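Local coordinates for protein AA10A (PDB 5UIZ) that probably cleaves cellulose or related polysaccharides oxidatively at a bound copper ion, as a family AA10 lytic polysaccharide monooxygenase, at residues H137-S143 and P181-I185. Residues are numbered along the deposited sequence; the frame is centred on the assembly and turned at random. Where two conformers were deposited one is given.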
ATOM      1  N   HIS A 137      -5.046   5.922  -8.228  1.00 21.51           N
ATOM      2  CA  HIS A 137      -5.303   7.308  -7.831  1.00 18.95           C
ATOM      3  C   HIS A 137      -4.605   7.591  -6.465  1.00 17.99           C
ATOM      4  O   HIS A 137      -4.916   6.990  -5.410  1.00 14.94           O
ATOM      5  CB  HIS A 137      -6.811   7.523  -7.800  1.00 17.97           C
ATOM      6  CG  HIS A 137      -7.227   8.804  -7.204  1.00 17.01           C
ATOM      7  ND1 HIS A 137      -8.473   8.977  -6.654  1.00 16.41           N
ATOM      8  CD2 HIS A 137      -6.566   9.979  -7.054  1.00 16.89           C
ATOM      9  CE1 HIS A 137      -8.566  10.215  -6.206  1.00 17.14           C
ATOM     10  NE2 HIS A 137      -7.412  10.833  -6.403  1.00 17.34           N
ATOM     11  N   LEU A 138      -3.657   8.495  -6.531  1.00 16.74           N
ATOM     12  CA  LEU A 138      -2.882   8.921  -5.413  1.00 17.04           C
ATOM     13  C   LEU A 138      -3.432  10.266  -5.020  1.00 17.22           C
ATOM     14  O   LEU A 138      -3.770  11.096  -5.876  1.00 14.43           O
ATOM     15  CB  LEU A 138      -1.397   9.063  -5.816  1.00 20.05           C
ATOM     16  CG  LEU A 138      -0.497   9.351  -4.590  1.00 23.55           C
ATOM     17  CD1 LEU A 138       0.088   8.022  -4.124  1.00 25.95           C
ATOM     18  CD2 LEU A 138       0.602  10.378  -4.768  1.00 24.70           C
ATOM     19  N   TYR A 139      -3.539  10.490  -3.715  1.00 18.09           N
ATOM     20  CA  TYR A 139      -3.847  11.781  -3.179  1.00 19.19           C
ATOM     21  C   TYR A 139      -2.663  12.179  -2.337  1.00 20.92           C
ATOM     22  O   TYR A 139      -2.251  11.430  -1.477  1.00 17.34           O
ATOM     23  CB  TYR A 139      -5.093  11.735  -2.320  1.00 19.49           C
ATOM     24  CG  TYR A 139      -5.490  13.045  -1.690  1.00 21.14           C
ATOM     25  CD1 TYR A 139      -5.944  14.093  -2.459  1.00 22.68           C
ATOM     26  CD2 TYR A 139      -5.517  13.213  -0.304  1.00 26.34           C
ATOM     27  CE1 TYR A 139      -6.333  15.298  -1.899  1.00 23.92           C
ATOM     28  CE2 TYR A 139      -5.969  14.409   0.271  1.00 26.68           C
ATOM     29  CZ  TYR A 139      -6.362  15.453  -0.554  1.00 26.03           C
ATOM     30  OH  TYR A 139      -6.768  16.671   0.000  1.00 27.71           O
ATOM     31  N   ASP A 140      -2.171  13.384  -2.557  1.00 21.42           N
ATOM     32  CA  ASP A 140      -1.062  13.921  -1.790  1.00 24.64           C
ATOM     33  C   ASP A 140      -1.447  15.320  -1.355  1.00 26.14           C
ATOM     34  O   ASP A 140      -1.453  16.226  -2.181  1.00 24.50           O
ATOM     35  CB  ASP A 140       0.169  13.983  -2.700  1.00 25.22           C
ATOM     36  CG  ASP A 140       1.333  14.784  -2.065  1.00 25.69           C
ATOM     37  OD1 ASP A 140       1.330  14.987  -0.831  1.00 28.32           O
ATOM     38  OD2 ASP A 140       2.208  15.235  -2.823  1.00 23.34           O
ATOM     39  N   GLN A 141      -1.738  15.518  -0.072  0.60 28.79           N
ATOM     40  CA  GLN A 141      -2.218  16.838   0.403  0.60 32.20           C
ATOM     41  C   GLN A 141      -1.167  17.941   0.278  0.60 29.13           C
ATOM     42  O   GLN A 141      -1.515  19.085   0.037  0.60 30.61           O
ATOM     43  CB  GLN A 141      -2.750  16.758   1.850  0.60 38.25           C
ATOM     44  CG  GLN A 141      -3.885  17.741   2.211  0.60 41.74           C
ATOM     45  CD  GLN A 141      -3.420  19.092   2.724  0.60 42.92           C
ATOM     46  OE1 GLN A 141      -2.263  19.265   3.125  0.60 44.40           O
ATOM     47  NE2 GLN A 141      -4.334  20.056   2.731  0.60 41.23           N
ATOM     48  N   ALA A 142       0.104  17.591   0.386  1.00 25.05           N
ATOM     49  CA  ALA A 142       1.169  18.560   0.270  1.00 25.12           C
ATOM     50  C   ALA A 142       1.594  18.910  -1.151  1.00 25.07           C
ATOM     51  O   ALA A 142       2.429  19.813  -1.319  1.00 28.01           O
ATOM     52  CB  ALA A 142       2.379  18.049   1.046  1.00 26.82           C
ATOM     53  N   SER A 143       1.063  18.233  -2.175  1.00 24.32           N
ATOM     54  CA  SER A 143       1.458  18.493  -3.560  1.00 27.18           C
ATOM     55  C   SER A 143       2.980  18.480  -3.727  1.00 26.35           C
ATOM     56  O   SER A 143       3.550  19.409  -4.218  1.00 29.30           O
ATOM     57  CB  SER A 143       0.904  19.863  -4.029  1.00 28.91           C
ATOM     58  OG  SER A 143      -0.465  19.902  -3.768  1.00 32.36           O
ATOM     59  N   PRO A 181       3.806  18.782  -9.071  1.00 20.97           N
ATOM     60  CA  PRO A 181       3.029  18.958  -7.874  1.00 22.44           C
ATOM     61  C   PRO A 181       1.543  19.067  -8.178  1.00 23.58           C
ATOM     62  O   PRO A 181       1.152  19.800  -9.070  1.00 25.00           O
ATOM     63  CB  PRO A 181       3.552  20.283  -7.320  1.00 24.71           C
ATOM     64  CG  PRO A 181       4.894  20.434  -7.892  1.00 22.89           C
ATOM     65  CD  PRO A 181       4.857  19.798  -9.208  1.00 23.03           C
ATOM     66  N   ALA A 182       0.750  18.285  -7.473  1.00 23.35           N
ATOM     67  CA  ALA A 182      -0.683  18.185  -7.663  1.00 22.68           C
ATOM     68  C   ALA A 182      -1.217  17.400  -6.475  1.00 23.91           C
ATOM     69  O   ALA A 182      -0.509  16.522  -5.931  1.00 23.85           O
ATOM     70  CB  ALA A 182      -0.998  17.444  -8.910  1.00 22.82           C
ATOM     71  N   GLN A 183      -2.438  17.687  -6.060  1.00 21.25           N
ATOM     72  CA  GLN A 183      -3.010  16.925  -4.963  1.00 22.19           C
ATOM     73  C   GLN A 183      -3.533  15.571  -5.388  1.00 20.55           C
ATOM     74  O   GLN A 183      -3.548  14.633  -4.582  1.00 19.72           O
ATOM     75  CB  GLN A 183      -4.059  17.747  -4.186  1.00 25.38           C
ATOM     76  CG  GLN A 183      -3.371  18.889  -3.457  1.00 29.23           C
ATOM     77  CD  GLN A 183      -4.305  19.709  -2.576  1.00 33.03           C
ATOM     78  OE1 GLN A 183      -5.318  20.215  -3.047  1.00 34.28           O
ATOM     79  NE2 GLN A 183      -3.930  19.885  -1.304  1.00 33.72           N
ATOM     80  N   ASN A 184      -3.954  15.461  -6.637  1.00 17.78           N
ATOM     81  CA  ASN A 184      -4.417  14.226  -7.190  1.00 17.79           C
ATOM     82  C   ASN A 184      -3.597  13.832  -8.395  1.00 19.00           C
ATOM     83  O   ASN A 184      -3.413  14.613  -9.323  1.00 19.80           O
ATOM     84  CB  ASN A 184      -5.879  14.342  -7.580  1.00 18.62           C
ATOM     85  CG  ASN A 184      -6.769  14.559  -6.382  1.00 19.02           C
ATOM     86  OD1 ASN A 184      -7.230  13.592  -5.707  1.00 18.45           O
ATOM     87  ND2 ASN A 184      -6.926  15.828  -6.041  1.00 17.09           N
ATOM     88  N   ILE A 185      -3.099  12.605  -8.385  1.00 21.08           N
ATOM     89  CA  ILE A 185      -2.309  12.048  -9.485  1.00 21.52           C
ATOM     90  C   ILE A 185      -2.939  10.733  -9.800  1.00 22.34           C
ATOM     91  O   ILE A 185      -3.282   9.958  -8.889  1.00 21.56           O
ATOM     92  CB  ILE A 185      -0.868  11.845  -9.093  1.00 22.62           C
ATOM     93  CG1 ILE A 185      -0.184  13.218  -8.879  1.00 24.45           C
ATOM     94  CG2 ILE A 185      -0.125  11.077 -10.178  1.00 24.59           C
ATOM     95  CD1 ILE A 185       1.259  13.192  -8.353  1.00 23.18           C
TER
HETATM   96  O   HOH W   1       1.944  15.221  -5.217  0.99 28.39           O
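Q183 reaches Q141 and S143 in the turn that ends strand 133-140 and ties that turn down through its amide. With CG anti to the carbonyl carbon (chi1 -68°) and the chain extended beyond it, NE2 arrives at Q141 O, 2.9 Å away, with the acceptor almost in the amide plane. On the way CG passes S143 OG at 3.1 Å, while CB lies 4.0 Å from Y139 CE1. Shortened to an alanine, the residue would lose its amide, and Q141 O would probably be left without this donor, with a gap opened beside S143.

Where strands 133-140 and 184-190 run side by side, H137 meets N184: NE2 of the imidazole gives a nearly straight bond (166°) to N184 OD1 at 2.9 Å. OD1 lies in the imidazole plane, and the N-H meets one of its lone pairs in the carbonyl plane. The same OD1 sits at the edge of the Y139 ring, 3.5 Å from CD1.

The backbones behind these side chains form an antiparallel ladder. L138 and I185 are a hydrogen-bonded pair, exchanging N-H and C=O both ways, and their side chains turn inward onto F149; Y139 and N184 form the next, non-hydrogen-bonded pair. D140 N then bonds Q183 O at 2.7 Å, at the first residue of the type I turn that runs to S143. D140 OD2 accepts from the backbone N of H144.

This edge pairing of strand 184-190 with 133-140 belongs to the immunoglobulin-like beta-sandwich of AA10 enzymes, with the turn leading directly into H144, which binds copper together with H37.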